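PDB 6JF1: lipoprotein from Streptococcus pneumoniae serotype 4, which binds L-methionine as the substrate-binding lipoprotein of an ABC importer, probably delivering it to the transporter in the membrane. Local coordinates for residues Gln67-Thr72 with Ala81-Asn86; Glu76-Ala81 with Ser242-Ala247; Lys262-Glu265 with Leu271-Pro274. One frame throughout, in Å; residues are numbered along the deposited sequence.

Interaction 1 (Gln67-Thr72 with Ala81-Asn86); sequences QPNKAT and AFQHYN. With MET (methionine), chain B.
F82 meets P68 face-on: the CB of P68 lies 3.8 Å from the centroid of the F82 ring, 26° off its normal and nearer the rim than the middle, a CH-pi contact. Beneath the opposite face sits the CB of Q83, so the phenyl is sandwiched, while the amide of N69 stands at its edge. At Q83 the contact turns polar. With chi1 at 72° its CG lies between backbone N and carbonyl carbon, and the extended remainder of the chain carries the amide to N69. The amides come from opposite directions and pair reciprocally, their planes 33° apart: Q83 NE2 gives a hydrogen bond to a lone pair of N69 OD1 (3.0 Å), and N69 ND2 returns a nearly straight one to Q83 OE1 (2.9 Å). N80 ND2 also donates to N69 OD1, which fixes the buried amide further. Here strand 79-84 of a two-lobed substrate-binding fold runs out into the methionine cleft, with helix 68-73 backing its pocket residues. H84 follows as the N-cap of helix 85-95, its ND1 accepting from F87 N. The bound methionine's SD lies over one face of this imidazole, 3.4 Å from H84 NE2, whose hydrogen bond goes to N143 OD1.

Interaction 2 (Glu76-Ala81 with Ser242-Ala247); sequences EVDLNA and SPKADA. With ZN (zinc ion), chain M; ZN (zinc ion), chain K.
K244 reaches D78 across its carboxylate rather than head-on, and the aliphatic part of the lysine comes almost as close as its charge does: K244 CD is 3.4 Å from D78 OD1, whereas K244 NZ is 3.2 Å from D78 OD2. The salt bridge is also lopsided. NZ meets OD2 on its syn side, 18° out of the carboxylate plane, and its bond to OD1 is weak. The lysine chain is fully extended beyond CG, which lets it span the gap from the turn and cross the aspartate at about a right angle. Neither charge depends on the other alone. D78 OD2 also accepts from the backbone N of K29, and K244 NZ donates to the carbonyl of T27, so both side chains are tied to the neighbouring strand 27-33; the paired charges and this backbone donor would probably help keep the aspartate ionised. A water links the segments a second time, 3.2 Å from D78 OD1 and hydrogen-bonded to S242 OG as well. Two residues earlier, the carboxylate of E76 bridges two zinc ions, with OE2 2.1 Å from one and OE1 holding the other, whose coordination includes a water. This is a surface contact, at the N-terminal approach to strand 79-84, and it joins that approach to the lead-in of helix 245-255. S242 OG accepts from K244 N at 2.8 Å, closing an ST turn, and S242 O from A245 N at 3.1 Å, closing a type I beta turn. Together they are a familiar way of leading a chain into a helix, here beside the N-terminal ends of strands 27-33 and 79-84, neighbouring inner strands of the mixed sheet.

Interaction 3 (Lys262-Glu265 with Leu271-Pro274); sequences KVIE and LDQP
I264 and E265 lean from helix 258-267 onto the chain's last strand, 273-274, which pairs antiparallel with strand 100-107 at the border of the mixed sheet in one lobe; the contact thus joins a C-terminal helix to an edge strand of the substrate-binding fold. I264 makes it with its CG2 methyl, which chi1 of -73° sets opposite the backbone N. That methyl touches D272 CB at 3.7 Å and, a little farther on, P274 CG at 4.0 Å, a wedge between the two residues. The flank of the isoleucine also packs on R42 and W276. D272 turns its carboxylate to other partners: OD2 forms salt bridges with R42 and R35, and OD1 accepts from N203 ND2, which probably compensates its buried charge. S268 OG, bonded to both I264 O and D272 N, links helix and loop again. E265, one residue on, is more exposed. Its CG lies alongside the proline ring, 3.7 Å from P274 CD, and the extended chain keeps the carboxylate beside the same ring carbon, with E265 OE2 3.8 Å from P274 CD. There a water donates to both segments, 3.0 Å from E265 OE2 and 3.3 Å from D272 O.

Overall arrangement
Followed from the N terminus, interaction 1 closes the first loop, a short one from helix 68-73 to strand 79-84. Interaction 2 opens inside that loop, at E76, and closes only at 242-247, some 160 residues later, so the two cross; they share A81 and touch directly, A71 O lying 2.9 Å from E76 N. Interaction 3 comes in series after both, the shortest closure, between helix 258-267 and the final strand, its centre about 20 Å from that of interaction 1 and about 24 Å from that of interaction 2. All three reach the same mixed sheet: the first two meet on strand 79-84, the third at outermost strand 273-274.

Interaction 1 (Gln67-Thr72 with Ala81-Asn86)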
loop_
_atom_site.group_PDB
_atom_site.type_symbol
_atom_site.label_atom_id
_atom_site.label_comp_id
_atom_site.label_asym_id
_atom_site.label_seq_id
_atom_site.Cartn_x
_atom_site.Cartn_y
_atom_site.Cartn_z
ATOM N N GLN A 67 10.731 -3.064 4.762
ATOM C CA GLN A 67 11.518 -2.598 5.928
ATOM C C GLN A 67 10.661 -2.225 7.144
ATOM O O GLN A 67 11.131 -2.437 8.235
ATOM C CB GLN A 67 12.401 -1.392 5.594
ATOM C CG GLN A 67 13.423 -1.660 4.493
ATOM C CD GLN A 67 14.453 -2.669 4.935
ATOM O OE1 GLN A 67 15.141 -2.485 5.938
ATOM N NE2 GLN A 67 14.551 -3.761 4.190
ATOM N N PRO A 68 9.459 -1.598 6.979
ATOM C CA PRO A 68 8.829 -1.025 8.233
ATOM C C PRO A 68 8.479 -2.003 9.372
ATOM O O PRO A 68 8.536 -1.625 10.570
ATOM C CB PRO A 68 7.583 -0.266 7.747
ATOM C CG PRO A 68 7.960 0.151 6.327
ATOM C CD PRO A 68 8.821 -0.987 5.799
ATOM N N ASN A 69 8.074 -3.216 9.024
ATOM C CA ASN A 69 7.660 -4.212 10.016
ATOM C C ASN A 69 8.906 -4.645 10.797
ATOM O O ASN A 69 8.862 -4.792 12.015
ATOM C CB ASN A 69 7.020 -5.446 9.345
ATOM C CG ASN A 69 5.532 -5.263 9.135
ATOM O OD1 ASN A 69 4.908 -4.475 9.823
ATOM N ND2 ASN A 69 4.972 -5.918 8.144
ATOM N N LYS A 70 10.005 -4.852 10.067
ATOM C CA LYS A 70 11.309 -5.162 10.707
ATOM C C LYS A 70 11.704 -4.043 11.681
ATOM O O LYS A 70 12.146 -4.326 12.786
ATOM C CB LYS A 70 12.415 -5.379 9.670
ATOM C CG LYS A 70 13.780 -5.734 10.255
ATOM C CD LYS A 70 14.674 -6.525 9.317
ATOM C CE LYS A 70 15.150 -5.681 8.151
ATOM N N ALA A 71 11.594 -2.780 11.263
ATOM C CA ALA A 71 11.895 -1.629 12.164
ATOM C C ALA A 71 11.062 -1.703 13.447
ATOM O O ALA A 71 11.553 -1.386 14.556
ATOM C CB ALA A 71 11.655 -0.324 11.456
ATOM N N THR A 72 9.815 -2.145 13.309
ATOM C CA THR A 72 8.905 -2.207 14.442
ATOM C C THR A 72 9.275 -3.383 15.371
ATOM O O THR A 72 9.292 -3.239 16.615
ATOM C CB THR A 72 7.452 -2.242 13.943
ATOM O OG1 THR A 72 7.293 -1.226 12.942
ATOM C CG2 THR A 72 6.440 -2.068 15.048
ATOM N N ALA A 81 2.756 2.533 9.748
ATOM C CA ALA A 81 1.533 2.799 9.075
ATOM C C ALA A 81 1.795 2.721 7.573
ATOM O O ALA A 81 2.213 3.733 6.973
ATOM C CB ALA A 81 1.023 4.162 9.526
ATOM N N PHE A 82 1.571 1.546 6.953
ATOM C CA PHE A 82 1.937 1.413 5.547
ATOM C C PHE A 82 1.275 0.184 4.906
ATOM O O PHE A 82 1.337 0.075 3.712
ATOM C CB PHE A 82 3.457 1.269 5.386
ATOM C CG PHE A 82 3.994 -0.111 5.681
ATOM C CD1 PHE A 82 4.105 -0.571 6.985
ATOM C CD2 PHE A 82 4.368 -0.969 4.641
ATOM C CE1 PHE A 82 4.564 -1.863 7.250
ATOM C CE2 PHE A 82 4.840 -2.253 4.900
ATOM C CZ PHE A 82 4.925 -2.703 6.206
ATOM N N GLN A 83 0.689 -0.759 5.659
ATOM C CA GLN A 83 0.345 -2.038 5.036
ATOM C C GLN A 83 -1.136 -2.326 5.270
ATOM O O GLN A 83 -1.785 -1.658 6.095
ATOM C CB GLN A 83 1.157 -3.185 5.654
ATOM C CG GLN A 83 0.692 -3.510 7.087
ATOM C CD GLN A 83 1.788 -4.184 7.873
ATOM O OE1 GLN A 83 2.255 -5.267 7.511
ATOM N NE2 GLN A 83 2.214 -3.548 8.957
ATOM N N HIS A 84 -1.625 -3.355 4.556
ATOM C CA HIS A 84 -2.995 -3.899 4.769
ATOM C C HIS A 84 -2.922 -5.166 5.634
ATOM O O HIS A 84 -1.832 -5.699 5.939
ATOM C CB HIS A 84 -3.803 -4.060 3.451
ATOM C CG HIS A 84 -3.054 -4.737 2.345
ATOM N ND1 HIS A 84 -2.493 -6.010 2.476
ATOM C CD2 HIS A 84 -2.757 -4.319 1.104
ATOM C CE1 HIS A 84 -1.925 -6.356 1.347
ATOM N NE2 HIS A 84 -2.050 -5.326 0.485
ATOM N N TYR A 85 -4.081 -5.602 6.110
ATOM C CA TYR A 85 -4.136 -6.815 6.997
ATOM C C TYR A 85 -3.454 -8.029 6.340
ATOM O O TYR A 85 -2.755 -8.809 6.994
ATOM C CB TYR A 85 -5.597 -7.172 7.297
ATOM C CG TYR A 85 -6.251 -6.417 8.435
ATOM C CD1 TYR A 85 -6.010 -6.760 9.774
ATOM C CD2 TYR A 85 -7.163 -5.401 8.169
ATOM C CE1 TYR A 85 -6.667 -6.100 10.813
ATOM C CE2 TYR A 85 -7.829 -4.733 9.198
ATOM C CZ TYR A 85 -7.564 -5.080 10.521
ATOM O OH TYR A 85 -8.249 -4.445 11.518
ATOM N N ASN A 86 -3.682 -8.246 5.053
ATOM C CA ASN A 86 -3.117 -9.466 4.426
ATOM C C ASN A 86 -1.590 -9.421 4.423
ATOM O O ASN A 86 -0.934 -10.445 4.673
ATOM C CB ASN A 86 -3.554 -9.635 2.980
ATOM C CG ASN A 86 -4.894 -10.333 2.875
ATOM O OD1 ASN A 86 -5.425 -10.848 3.871
ATOM N ND2 ASN A 86 -5.442 -10.351 1.677
HETATM N N MET B . -1.217 1.093 0.931
HETATM C CA MET B . -0.989 -0.229 0.230
HETATM C C MET B . -2.324 -0.685 -0.360
HETATM O O MET B . -2.357 -1.204 -1.493
HETATM C CB MET B . -0.491 -1.296 1.216
HETATM C CG MET B . 0.120 -2.526 0.508
HETATM S SD MET B . 0.693 -3.751 1.720
HETATM C CE MET B . 2.296 -3.073 2.178
HETATM O OXT MET B . -3.387 -0.469 0.292
#

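Interaction 2 (Glu76-Ala81 with Ser242-Ala247)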
loop_
_atom_site.group_PDB
_atom_site.type_symbol
_atom_site.label_atom_id
_atom_site.label_comp_id
_atom_site.label_asym_id
_atom_site.label_seq_id
_atom_site.Cartn_x
_atom_site.Cartn_y
_atom_site.Cartn_z
ATOM N N GLU A 76 13.099 -0.117 16.597
ATOM C CA GLU A 76 13.622 1.173 16.114
ATOM C C GLU A 76 12.506 2.240 16.051
ATOM O O GLU A 76 12.796 3.444 16.081
ATOM C CB GLU A 76 14.156 0.999 14.696
ATOM C CG GLU A 76 15.123 -0.158 14.550
ATOM C CD GLU A 76 16.501 0.176 15.083
ATOM O OE1 GLU A 76 16.721 1.358 15.435
ATOM O OE2 GLU A 76 17.346 -0.745 15.141
ATOM N N VAL A 77 11.240 1.807 15.873
ATOM C CA VAL A 77 10.086 2.699 15.860
ATOM C C VAL A 77 8.990 2.127 16.769
ATOM O O VAL A 77 9.005 0.915 17.095
ATOM C CB VAL A 77 9.541 2.943 14.434
ATOM C CG1 VAL A 77 10.558 3.670 13.553
ATOM C CG2 VAL A 77 9.091 1.641 13.760
ATOM N N ASP A 78 8.034 2.991 17.151
ATOM C CA ASP A 78 6.912 2.583 17.997
ATOM C C ASP A 78 5.761 1.984 17.176
ATOM O O ASP A 78 5.115 1.093 17.677
ATOM C CB ASP A 78 6.410 3.751 18.867
ATOM C CG ASP A 78 7.550 4.340 19.692
ATOM O OD1 ASP A 78 8.129 3.587 20.533
ATOM O OD2 ASP A 78 7.845 5.545 19.511
ATOM N N LEU A 79 5.432 2.577 16.018
ATOM C CA LEU A 79 4.264 2.205 15.204
ATOM C C LEU A 79 4.727 2.156 13.756
ATOM O O LEU A 79 5.771 2.773 13.406
ATOM C CB LEU A 79 3.171 3.283 15.287
ATOM C CG LEU A 79 2.616 3.537 16.687
ATOM C CD1 LEU A 79 1.635 4.707 16.693
ATOM C CD2 LEU A 79 1.945 2.265 17.210
ATOM N N ASN A 80 3.949 1.448 12.945
ATOM C CA ASN A 80 4.104 1.599 11.506
ATOM C C ASN A 80 2.731 1.850 10.894
ATOM O O ASN A 80 1.656 1.414 11.441
ATOM C CB ASN A 80 4.959 0.478 10.890
ATOM C CG ASN A 80 4.251 -0.861 10.774
ATOM O OD1 ASN A 80 3.182 -0.961 10.162
ATOM N ND2 ASN A 80 4.862 -1.912 11.314
ATOM N N ALA A 81 2.756 2.533 9.748
ATOM C CA ALA A 81 1.533 2.799 9.075
ATOM C C ALA A 81 1.795 2.721 7.573
ATOM O O ALA A 81 2.213 3.733 6.973
ATOM C CB ALA A 81 1.023 4.162 9.526
ATOM N N SER A 242 3.790 -0.722 27.436
ATOM C CA SER A 242 4.868 0.203 27.168
ATOM C C SER A 242 4.599 1.532 27.891
ATOM O O SER A 242 3.453 1.962 28.015
ATOM C CB SER A 242 4.972 0.409 25.675
ATOM O OG SER A 242 5.409 1.723 25.383
ATOM N N PRO A 243 5.664 2.250 28.304
ATOM C CA PRO A 243 5.467 3.593 28.856
ATOM C C PRO A 243 4.824 4.534 27.825
ATOM O O PRO A 243 4.312 5.601 28.189
ATOM C CB PRO A 243 6.878 4.104 29.197
ATOM C CG PRO A 243 7.701 2.853 29.364
ATOM C CD PRO A 243 7.066 1.828 28.432
ATOM N N LYS A 244 4.830 4.167 26.548
ATOM C CA LYS A 244 4.284 5.100 25.500
ATOM C C LYS A 244 2.827 4.748 25.127
ATOM O O LYS A 244 2.226 5.371 24.252
ATOM C CB LYS A 244 5.147 5.038 24.232
ATOM C CG LYS A 244 6.467 5.791 24.367
ATOM C CD LYS A 244 7.377 5.578 23.217
ATOM C CE LYS A 244 8.688 6.294 23.457
ATOM N NZ LYS A 244 9.442 6.347 22.188
ATOM N N ALA A 245 2.245 3.779 25.807
ATOM C CA ALA A 245 0.888 3.310 25.499
ATOM C C ALA A 245 -0.137 4.452 25.578
ATOM O O ALA A 245 -0.975 4.608 24.665
ATOM C CB ALA A 245 0.542 2.154 26.404
ATOM N N ASP A 246 -0.085 5.287 26.627
ATOM C CA ASP A 246 -1.040 6.415 26.682
ATOM C C ASP A 246 -0.909 7.287 25.421
ATOM O O ASP A 246 -1.922 7.714 24.866
ATOM C CB ASP A 246 -0.885 7.292 27.924
ATOM C CG ASP A 246 -1.365 6.713 29.260
ATOM O OD1 ASP A 246 -1.870 5.559 29.290
ATOM O OD2 ASP A 246 -1.189 7.412 30.293
ATOM N N ALA A 247 0.323 7.653 25.043
ATOM C CA ALA A 247 0.570 8.541 23.880
ATOM C C ALA A 247 0.089 7.896 22.581
ATOM O O ALA A 247 -0.472 8.582 21.711
ATOM C CB ALA A 247 2.030 8.945 23.775
HETATM ZN ZN ZN M . 19.112 -0.942 16.183
HETATM ZN ZN ZN K . 18.538 2.192 16.234
HETATM O O HOH W 1 6.411 1.610 22.323
HETATM O O HOH W 2 10.362 3.937 21.463
HETATM O O HOH W 3 17.745 2.950 17.826
#

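Interaction 3 (Lys262-Glu265 with Leu271-Pro274)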
loop_
_atom_site.group_PDB
_atom_site.type_symbol
_atom_site.label_atom_id
_atom_site.label_comp_id
_atom_site.label_asym_id
_atom_site.label_seq_id
_atom_site.Cartn_x
_atom_site.Cartn_y
_atom_site.Cartn_z
ATOM N N LYS A 262 -11.286 14.089 6.572
ATOM C CA LYS A 262 -11.394 15.064 5.493
ATOM C C LYS A 262 -10.021 15.311 4.886
ATOM O O LYS A 262 -9.914 15.455 3.702
ATOM C CB LYS A 262 -11.937 16.407 6.025
ATOM C CG LYS A 262 -13.399 16.383 6.456
ATOM C CD LYS A 262 -13.913 17.737 6.955
ATOM N N VAL A 263 -8.990 15.424 5.712
ATOM C CA VAL A 263 -7.661 15.694 5.177
ATOM C C VAL A 263 -7.244 14.532 4.252
ATOM O O VAL A 263 -6.679 14.762 3.184
ATOM C CB VAL A 263 -6.622 15.963 6.290
ATOM C CG1 VAL A 263 -5.191 15.991 5.726
ATOM C CG2 VAL A 263 -6.915 17.274 7.013
ATOM N N ILE A 264 -7.543 13.299 4.632
ATOM C CA ILE A 264 -7.106 12.147 3.813
ATOM C C ILE A 264 -7.768 12.208 2.433
ATOM O O ILE A 264 -7.093 12.038 1.420
ATOM C CB ILE A 264 -7.390 10.822 4.539
ATOM C CG1 ILE A 264 -6.408 10.634 5.703
ATOM C CG2 ILE A 264 -7.336 9.619 3.582
ATOM C CD1 ILE A 264 -6.747 9.440 6.578
ATOM N N GLU A 265 -9.080 12.471 2.410
ATOM C CA GLU A 265 -9.858 12.542 1.194
ATOM C C GLU A 265 -9.324 13.684 0.331
ATOM O O GLU A 265 -9.017 13.498 -0.830
ATOM C CB GLU A 265 -11.342 12.673 1.548
ATOM C CG GLU A 265 -11.833 11.411 2.259
ATOM C CD GLU A 265 -13.330 11.172 2.394
ATOM O OE1 GLU A 265 -13.975 11.969 3.118
ATOM O OE2 GLU A 265 -13.848 10.163 1.813
ATOM N N LEU A 271 -7.997 9.154 -3.674
ATOM C CA LEU A 271 -7.272 7.848 -3.854
ATOM C C LEU A 271 -7.361 6.984 -2.577
ATOM O O LEU A 271 -7.489 5.771 -2.666
ATOM C CB LEU A 271 -5.820 8.125 -4.257
ATOM C CG LEU A 271 -4.883 6.911 -4.382
ATOM C CD1 LEU A 271 -5.325 5.955 -5.487
ATOM C CD2 LEU A 271 -3.460 7.394 -4.648
ATOM N N ASP A 272 -7.311 7.588 -1.394
ATOM C CA ASP A 272 -7.407 6.815 -0.154
ATOM C C ASP A 272 -8.792 7.007 0.479
ATOM O O ASP A 272 -9.233 8.154 0.747
ATOM C CB ASP A 272 -6.402 7.299 0.884
ATOM C CG ASP A 272 -4.929 7.082 0.554
ATOM O OD1 ASP A 272 -4.612 6.666 -0.585
ATOM O OD2 ASP A 272 -4.098 7.321 1.474
ATOM N N GLN A 273 -9.439 5.901 0.798
ATOM C CA GLN A 273 -10.792 5.958 1.314
ATOM C C GLN A 273 -10.807 5.560 2.799
ATOM O O GLN A 273 -10.650 4.379 3.130
ATOM C CB GLN A 273 -11.692 5.047 0.477
ATOM C CG GLN A 273 -13.069 4.920 1.108
ATOM C CD GLN A 273 -13.988 3.964 0.386
ATOM O OE1 GLN A 273 -13.816 3.670 -0.797
ATOM N NE2 GLN A 273 -14.997 3.484 1.101
ATOM N N PRO A 274 -11.023 6.515 3.704
ATOM C CA PRO A 274 -11.037 6.210 5.156
ATOM C C PRO A 274 -12.112 5.168 5.487
ATOM O O PRO A 274 -13.171 5.180 4.874
ATOM C CB PRO A 274 -11.425 7.544 5.833
ATOM C CG PRO A 274 -10.946 8.575 4.818
ATOM C CD PRO A 274 -11.321 7.938 3.490
HETATM O O HOH W 4 -12.174 9.028 -0.413
#